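Side-chain contacts in uncharacterized protein (Thermus thermophilus HB8, PDB 4WVA), which hydrolyses mannosylglycerate, a solute that thermophiles make under osmotic stress, to mannose and glycerate, and also cleaves glucosylglycerate: residues L41-T44 against Q45-W48; V111-L114 against Y115-P119; L211-F214 against R215-E218. All blocks are in the same frame, centred on the assembly; numbering follows the deposited sequence.

Interaction 1 of 3, residues L41-T44 against Q45-W48; sequences LGWT and QVDW
With chi1 of Thr44 at 66°, OG1 stands between its own backbone N and carbonyl carbon, while CG2, anti to the carbonyl carbon, is turned toward the Trp48 indole. The backbone itself sets CB over one face of that ring, a CH-pi contact with Thr44 CB 3.9 Å from the centroid of the six-membered ring of Trp48; CG2 of Thr44 reaches Trp48 CZ3 at 3.7 Å. The same rotation aims Thr44 OG1 back at the helix end, where it donates to Leu41 O at 2.6 Å. Gln45 folds at chi2 (-54°), and its NE2 returns to Thr44 OG1 at 3.2 Å, with that oxygen nearly in the plane of the Gln45 amide; the hydroxyl oxygen thus gives one bond and takes another. The other end of that amide, OE1, is hydrogen-bonded to Arg5.

The chain turns tightly here. Trp43 O accepts from two successive amides, Val46 N from above the carbonyl plane and Asp47 N, at 2.8 Å, nearly along the C=O axis. Beside this turn, Val46 CB rests at the edge of the Trp43 ring, 3.8 Å from CE3.

Asp47 holds the N-cap position of helix 48-62, and in one of its two modelled conformers OD1 accepts from Arg50 N. The turn therefore joins helix 33-43 to helix 48-62, with helix 4-15 packed on Trp43 and Val46, and helix 107-117 on Thr44 and Trp48.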
loop_
_atom_site.group_PDB
_atom_site.type_symbol
_atom_site.label_atom_id
_atom_site.label_comp_id
_atom_site.label_asym_id
_atom_site.label_seq_id
_atom_site.Cartn_x
_atom_site.Cartn_y
_atom_site.Cartn_z
ATOM N N LEU A 41 21.216 -20.389 -2.646
ATOM C CA LEU A 41 20.592 -20.271 -3.974
ATOM C C LEU A 41 21.461 -20.882 -5.069
ATOM O O LEU A 41 20.940 -21.521 -6.002
ATOM C CB LEU A 41 20.279 -18.809 -4.293
ATOM C CG LEU A 41 19.213 -18.142 -3.413
ATOM C CD1 LEU A 41 19.093 -16.644 -3.704
ATOM C CD2 LEU A 41 17.871 -18.841 -3.573
ATOM N N GLY A 42 22.778 -20.715 -4.953
ATOM C CA GLY A 42 23.702 -21.338 -5.886
ATOM C C GLY A 42 23.668 -22.853 -5.803
ATOM O O GLY A 42 23.669 -23.535 -6.826
ATOM N N TRP A 43 23.628 -23.389 -4.576
ATOM C CA TRP A 43 23.605 -24.832 -4.392
ATOM C C TRP A 43 22.367 -25.507 -5.011
ATOM O O TRP A 43 22.408 -26.704 -5.340
ATOM C CB TRP A 43 23.731 -25.208 -2.907
ATOM C CG TRP A 43 25.117 -25.034 -2.356
ATOM C CD1 TRP A 43 25.499 -24.193 -1.347
ATOM C CD2 TRP A 43 26.302 -25.720 -2.770
ATOM N NE1 TRP A 43 26.856 -24.305 -1.119
ATOM C CE2 TRP A 43 27.367 -25.245 -1.970
ATOM C CE3 TRP A 43 26.568 -26.709 -3.727
ATOM C CZ2 TRP A 43 28.669 -25.721 -2.094
ATOM C CZ3 TRP A 43 27.863 -27.168 -3.854
ATOM C CH2 TRP A 43 28.893 -26.687 -3.041
ATOM N N THR A 44 21.281 -24.758 -5.205
ATOM C CA THR A 44 20.074 -25.334 -5.846
ATOM C C THR A 44 20.389 -25.825 -7.264
ATOM O O THR A 44 19.626 -26.619 -7.832
ATOM C CB THR A 44 18.881 -24.348 -5.960
ATOM O OG1 THR A 44 19.204 -23.282 -6.860
ATOM C CG2 THR A 44 18.476 -23.782 -4.618
ATOM N N GLN A 45 21.476 -25.323 -7.846
ATOM C CA GLN A 45 21.895 -25.702 -9.194
ATOM C C GLN A 45 22.796 -26.937 -9.193
ATOM O O GLN A 45 23.202 -27.403 -10.263
ATOM C CB GLN A 45 22.630 -24.538 -9.852
ATOM C CG GLN A 45 21.790 -23.300 -10.027
ATOM C CD GLN A 45 20.511 -23.608 -10.760
ATOM O OE1 GLN A 45 20.524 -23.886 -11.973
ATOM N NE2 GLN A 45 19.399 -23.561 -10.040
ATOM N N VAL A 46 23.091 -27.461 -8.005
ATOM C CA VAL A 46 23.998 -28.594 -7.825
ATOM C C VAL A 46 23.296 -29.725 -7.096
ATOM O O VAL A 46 23.305 -30.874 -7.549
ATOM C CB VAL A 46 25.267 -28.182 -7.031
ATOM C CG1 VAL A 46 26.219 -29.352 -6.832
ATOM C CG2 VAL A 46 26.005 -27.062 -7.733
ATOM N N ASP A 47 22.690 -29.405 -5.956
ATOM C CA ASP A 47 22.076 -30.402 -5.111
ATOM C C ASP A 47 21.157 -29.710 -4.110
ATOM O O ASP A 47 21.628 -28.946 -3.299
ATOM C CB ASP A 47 23.163 -31.173 -4.364
ATOM C CG ASP A 47 22.607 -32.313 -3.541
ATOM O OD1 ASP A 47 22.464 -32.134 -2.308
ATOM O OD2 ASP A 47 22.312 -33.382 -4.130
ATOM N N TRP A 48 19.864 -29.999 -4.173
ATOM C CA TRP A 48 18.876 -29.342 -3.287
ATOM C C TRP A 48 19.133 -29.619 -1.816
ATOM O O TRP A 48 19.014 -28.709 -0.990
ATOM C CB TRP A 48 17.441 -29.732 -3.653
ATOM C CG TRP A 48 16.998 -29.065 -4.880
ATOM C CD1 TRP A 48 17.159 -29.522 -6.154
ATOM C CD2 TRP A 48 16.350 -27.787 -4.990
ATOM N NE1 TRP A 48 16.645 -28.624 -7.048
ATOM C CE2 TRP A 48 16.166 -27.538 -6.363
ATOM C CE3 TRP A 48 15.926 -26.824 -4.066
ATOM C CZ2 TRP A 48 15.551 -26.383 -6.840
ATOM C CZ3 TRP A 48 15.317 -25.681 -4.534
ATOM C CH2 TRP A 48 15.147 -25.461 -5.919
#

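Interaction 2 of 3, residues V111-L114 against Y115-P119; sequences VRYL and YEKDP
Arg112 and Glu116, one helical turn apart, form the ionic part of this contact. Arg112 is extended from CG to NE, and Glu116 sends its carboxylate across, so that NE of Arg112 donates to OE2 of Glu116 at 2.8 Å with an N-H...O angle of 170°. The acceptor sits at the edge of the guanidinium, in its plane, yet OE2 is itself met from above the carboxylate plane, the two flat groups standing 86° apart. A second, weak bond runs from NH2 of Arg112 to Glu116 OE2 at 3.4 Å. One water donates to the other oxygen, Glu116 OE1, at 3.0 Å and weakly accepts from Arg112 NH2.

The apolar part pairs Tyr113 with Lys117. With CG of Tyr113 anti to the backbone N (chi1 -177°), the ring is brought alongside the lysine chain, and CG of Lys117 lies over one face, 3.8 Å from the centroid of the Tyr113 ring, in a CH-pi contact.

The backbone bonds are those of an alpha helix reaching its end: Tyr115 N to Val111 O at 2.8 Å, then Glu116 N to Arg112 O and Lys117 N to Tyr113 O. The last, Asp118 N to Leu114 O at 3.0 Å, comes from the first residue to leave helical geometry.

Chemically, the charged groups here serve more than the helix. Arg112 also forms a salt bridge with Asp247 and bonds to Ala275 O of the second subunit, while Lys117 NZ pairs with Glu280 of that subunit. Glu116 and Asp247 together probably offset the charge of Arg112 and restrict its rotation where it meets the other copy of the protein.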
loop_
_atom_site.group_PDB
_atom_site.type_symbol
_atom_site.label_atom_id
_atom_site.label_comp_id
_atom_site.label_asym_id
_atom_site.label_seq_id
_atom_site.Cartn_x
_atom_site.Cartn_y
_atom_site.Cartn_z
ATOM N N VAL A 111 14.687 -19.344 2.282
ATOM C CA VAL A 111 13.966 -20.525 2.753
ATOM C C VAL A 111 12.622 -20.699 2.009
ATOM O O VAL A 111 12.251 -21.823 1.635
ATOM C CB VAL A 111 13.795 -20.522 4.283
ATOM C CG1 VAL A 111 12.854 -21.629 4.705
ATOM C CG2 VAL A 111 15.150 -20.690 4.985
ATOM N N ARG A 112 11.898 -19.609 1.778
ATOM C CA ARG A 112 10.633 -19.701 1.037
ATOM C C ARG A 112 10.891 -20.272 -0.366
ATOM O O ARG A 112 10.161 -21.136 -0.856
ATOM C CB ARG A 112 9.938 -18.347 0.933
ATOM C CG ARG A 112 8.662 -18.443 0.108
ATOM C CD ARG A 112 7.973 -17.101 -0.062
ATOM N NE ARG A 112 6.762 -17.249 -0.874
ATOM C CZ ARG A 112 5.939 -16.249 -1.197
ATOM N NH1 ARG A 112 6.174 -15.016 -0.797
ATOM N NH2 ARG A 112 4.866 -16.492 -1.947
ATOM N N TYR A 113 11.925 -19.783 -1.020
ATOM C CA TYR A 113 12.272 -20.271 -2.347
ATOM C C TYR A 113 12.633 -21.760 -2.327
ATOM O O TYR A 113 12.120 -22.549 -3.142
ATOM C CB TYR A 113 13.438 -19.490 -2.962
ATOM C CG TYR A 113 13.717 -19.963 -4.350
ATOM C CD1 TYR A 113 12.966 -19.487 -5.415
ATOM C CD2 TYR A 113 14.673 -20.947 -4.593
ATOM C CE1 TYR A 113 13.189 -19.947 -6.685
ATOM C CE2 TYR A 113 14.883 -21.422 -5.864
ATOM C CZ TYR A 113 14.148 -20.906 -6.900
ATOM O OH TYR A 113 14.370 -21.372 -8.175
ATOM N N LEU A 114 13.505 -22.160 -1.408
ATOM C CA LEU A 114 13.838 -23.594 -1.277
ATOM C C LEU A 114 12.584 -24.424 -1.018
ATOM O O LEU A 114 12.404 -25.502 -1.607
ATOM C CB LEU A 114 14.866 -23.846 -0.186
ATOM C CG LEU A 114 16.218 -23.145 -0.347
ATOM C CD1 LEU A 114 17.107 -23.518 0.819
ATOM C CD2 LEU A 114 16.891 -23.450 -1.687
ATOM N N TYR A 115 11.717 -23.916 -0.146
ATOM C CA TYR A 115 10.503 -24.640 0.206
ATOM C C TYR A 115 9.579 -24.839 -0.994
ATOM O O TYR A 115 9.071 -25.938 -1.233
ATOM C CB TYR A 115 9.744 -23.966 1.364
ATOM C CG TYR A 115 8.439 -24.664 1.629
ATOM C CD1 TYR A 115 8.425 -25.975 2.104
ATOM C CD2 TYR A 115 7.222 -24.063 1.345
ATOM C CE1 TYR A 115 7.243 -26.634 2.339
ATOM C CE2 TYR A 115 6.025 -24.725 1.564
ATOM C CZ TYR A 115 6.040 -26.021 2.066
ATOM O OH TYR A 115 4.870 -26.719 2.300
ATOM N N GLU A 116 9.380 -23.780 -1.771
ATOM C CA GLU A 116 8.401 -23.827 -2.861
ATOM C C GLU A 116 8.926 -24.593 -4.070
ATOM O O GLU A 116 8.133 -25.187 -4.822
ATOM C CB GLU A 116 7.991 -22.412 -3.283
ATOM C CG GLU A 116 7.149 -21.688 -2.235
ATOM C CD GLU A 116 6.695 -20.313 -2.676
ATOM O OE1 GLU A 116 7.154 -19.857 -3.738
ATOM O OE2 GLU A 116 5.908 -19.677 -1.967
ATOM N N LYS A 117 10.240 -24.585 -4.266
ATOM C CA LYS A 117 10.824 -25.117 -5.513
ATOM C C LYS A 117 11.560 -26.451 -5.412
ATOM O O LYS A 117 11.935 -27.028 -6.455
ATOM C CB LYS A 117 11.767 -24.098 -6.160
ATOM C CG LYS A 117 11.119 -22.790 -6.560
ATOM C CD LYS A 117 9.996 -22.979 -7.547
ATOM C CE LYS A 117 9.399 -21.639 -7.949
ATOM N NZ LYS A 117 8.584 -21.840 -9.170
ATOM N N ASP A 118 11.822 -26.932 -4.207
ATOM C CA ASP A 118 12.489 -28.216 -4.053
ATOM C C ASP A 118 11.632 -29.281 -4.751
ATOM O O ASP A 118 10.444 -29.360 -4.493
ATOM C CB ASP A 118 12.632 -28.543 -2.569
ATOM C CG ASP A 118 13.473 -29.781 -2.300
ATOM O OD1 ASP A 118 13.661 -30.641 -3.208
ATOM O OD2 ASP A 118 13.940 -29.881 -1.143
ATOM N N PRO A 119 12.226 -30.073 -5.665
ATOM C CA PRO A 119 11.390 -31.122 -6.293
ATOM C C PRO A 119 10.952 -32.237 -5.337
ATOM O O PRO A 119 9.965 -32.935 -5.624
ATOM C CB PRO A 119 12.285 -31.664 -7.422
ATOM C CG PRO A 119 13.676 -31.290 -7.049
ATOM C CD PRO A 119 13.581 -30.014 -6.240
HETATM O O HOH W 1 4.880 -18.263 -4.753
#

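Interaction 3 of 3, residues L211-F214 against R215-E218; sequences LYLF and RRLE
Leu211 O to Arg215 N, at 2.9 Å, Tyr212 O to Arg216 N and Leu213 O to Leu217 N are the closing i to i+4 bonds of helix 201-216. A Schellman motif ends the helix: Glu218, with a positive phi of 54°, is its C-prime residue and sends its N to Arg215 O at 2.9 Å, while Tyr219 N turns back to Phe214 O.

On the outer side, Tyr212 and Arg215 run side by side. Arg215 leaves the backbone extended and bends at chi3 (69°), which brings its guanidinium back along the tyrosine. CD1 of Tyr212 then lies over one face of that group, toward its rim, 3.5 Å from NH2 of Arg215, with ring and guanidinium planes 42° apart. A serine in place of Tyr212 has no ring to lie against the Arg215 guanidinium, whose end would probably turn more freely.

Leu213 has two partners. CD1 of Leu213 touches NH2 of Arg216 at 3.3 Å and CD1 of Leu217 at 4.0 Å, so one methyl is shared between a charged end and an apolar one. Leu217 in turn packs on helix 221-227, as does the buried Phe214, joining the helix end to the next helix.

A water ties side chain to backbone, donating to Tyr212 O at 2.9 Å and accepting from NE of Arg215 at 3.0 Å.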
loop_
_atom_site.group_PDB
_atom_site.type_symbol
_atom_site.label_atom_id
_atom_site.label_comp_id
_atom_site.label_asym_id
_atom_site.label_seq_id
_atom_site.Cartn_x
_atom_site.Cartn_y
_atom_site.Cartn_z
ATOM N N LEU A 211 32.993 -3.398 19.295
ATOM C CA LEU A 211 33.063 -4.776 19.744
ATOM C C LEU A 211 33.408 -4.834 21.229
ATOM O O LEU A 211 32.748 -5.538 21.996
ATOM C CB LEU A 211 34.098 -5.567 18.922
ATOM C CG LEU A 211 34.129 -7.104 19.069
ATOM C CD1 LEU A 211 34.909 -7.730 17.924
ATOM C CD2 LEU A 211 34.716 -7.573 20.399
ATOM N N TYR A 212 34.444 -4.091 21.622
ATOM C CA TYR A 212 34.904 -4.109 23.016
ATOM C C TYR A 212 33.830 -3.579 23.955
ATOM O O TYR A 212 33.638 -4.122 25.042
ATOM C CB TYR A 212 36.210 -3.324 23.195
ATOM C CG TYR A 212 37.412 -3.905 22.466
ATOM C CD1 TYR A 212 37.614 -5.278 22.393
ATOM C CD2 TYR A 212 38.350 -3.076 21.857
ATOM C CE1 TYR A 212 38.705 -5.810 21.732
ATOM C CE2 TYR A 212 39.443 -3.604 21.192
ATOM C CZ TYR A 212 39.610 -4.971 21.139
ATOM O OH TYR A 212 40.689 -5.515 20.484
ATOM N N LEU A 213 33.110 -2.540 23.537
ATOM C CA LEU A 213 31.980 -2.044 24.329
ATOM C C LEU A 213 30.928 -3.146 24.510
ATOM O O LEU A 213 30.477 -3.412 25.620
ATOM C CB LEU A 213 31.349 -0.799 23.690
ATOM C CG LEU A 213 30.055 -0.295 24.339
ATOM C CD1 LEU A 213 30.359 0.153 25.772
ATOM C CD2 LEU A 213 29.416 0.815 23.535
ATOM N N PHE A 214 30.523 -3.789 23.416
ATOM C CA PHE A 214 29.496 -4.823 23.511
ATOM C C PHE A 214 29.929 -5.993 24.393
ATOM O O PHE A 214 29.126 -6.529 25.162
ATOM C CB PHE A 214 29.108 -5.347 22.117
ATOM C CG PHE A 214 28.689 -4.271 21.145
ATOM C CD1 PHE A 214 28.211 -3.030 21.576
ATOM C CD2 PHE A 214 28.711 -4.531 19.782
ATOM C CE1 PHE A 214 27.812 -2.066 20.661
ATOM C CE2 PHE A 214 28.325 -3.564 18.875
ATOM C CZ PHE A 214 27.888 -2.337 19.307
ATOM N N ARG A 215 31.202 -6.373 24.270
ATOM C CA ARG A 215 31.783 -7.463 25.053
ATOM C C ARG A 215 31.781 -7.095 26.530
ATOM O O ARG A 215 31.415 -7.913 27.371
ATOM C CB ARG A 215 33.212 -7.775 24.572
ATOM C CG ARG A 215 33.824 -9.041 25.173
ATOM C CD ARG A 215 35.221 -9.301 24.632
ATOM N NE ARG A 215 36.187 -8.310 25.103
ATOM C CZ ARG A 215 37.455 -8.209 24.693
ATOM N NH1 ARG A 215 37.951 -9.032 23.772
ATOM N NH2 ARG A 215 38.237 -7.264 25.205
ATOM N N ARG A 216 32.158 -5.858 26.842
ATOM C CA ARG A 216 32.148 -5.374 28.226
ATOM C C ARG A 216 30.746 -5.450 28.828
ATOM O O ARG A 216 30.571 -5.787 29.998
ATOM C CB ARG A 216 32.687 -3.945 28.269
ATOM C CG ARG A 216 32.726 -3.306 29.642
ATOM C CD ARG A 216 33.686 -2.126 29.671
ATOM N NE ARG A 216 33.235 -0.976 28.883
ATOM C CZ ARG A 216 32.307 -0.097 29.269
ATOM N NH1 ARG A 216 31.672 -0.229 30.432
ATOM N NH2 ARG A 216 31.993 0.921 28.475
ATOM N N LEU A 217 29.738 -5.183 28.001
ATOM C CA LEU A 217 28.342 -5.262 28.407
ATOM C C LEU A 217 27.765 -6.679 28.343
ATOM O O LEU A 217 26.552 -6.867 28.472
ATOM C CB LEU A 217 27.514 -4.306 27.532
ATOM C CG LEU A 217 27.900 -2.828 27.600
ATOM C CD1 LEU A 217 27.087 -2.021 26.602
ATOM C CD2 LEU A 217 27.717 -2.287 29.009
ATOM N N GLU A 218 28.622 -7.683 28.155
ATOM C CA GLU A 218 28.196 -9.089 28.048
ATOM C C GLU A 218 27.116 -9.320 26.984
ATOM O O GLU A 218 26.302 -10.236 27.102
ATOM C CB GLU A 218 27.739 -9.639 29.410
ATOM C CG GLU A 218 28.841 -9.663 30.456
ATOM C CD GLU A 218 28.642 -10.762 31.489
ATOM O OE1 GLU A 218 27.607 -10.748 32.189
ATOM O OE2 GLU A 218 29.519 -11.651 31.594
HETATM O O HOH W 2 35.720 -5.620 26.371
#

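Overall arrangement
Three helix ends in one (alpha/alpha)6-barrel chain illustrate how local side-chain contacts finish one helix and, in interaction 1, begin the next. Along the sequence they come in series: interaction 1 after helix 33-43, interaction 2 at the close of helix 107-117, interaction 3 at that of helix 201-216. The first two are neighbours, their centres 11 Å apart, and touch directly: Thr44 CG2 packs on Leu114 CD2 at 3.3 Å, and Trp48 lies against Lys117, Asp118 and Pro119. They thus form one packed region, which interaction 2 extends to the second subunit. Interaction 3 stands apart, its centre about 38 Å from both, on the opposite side of the chain's centre from interaction 1.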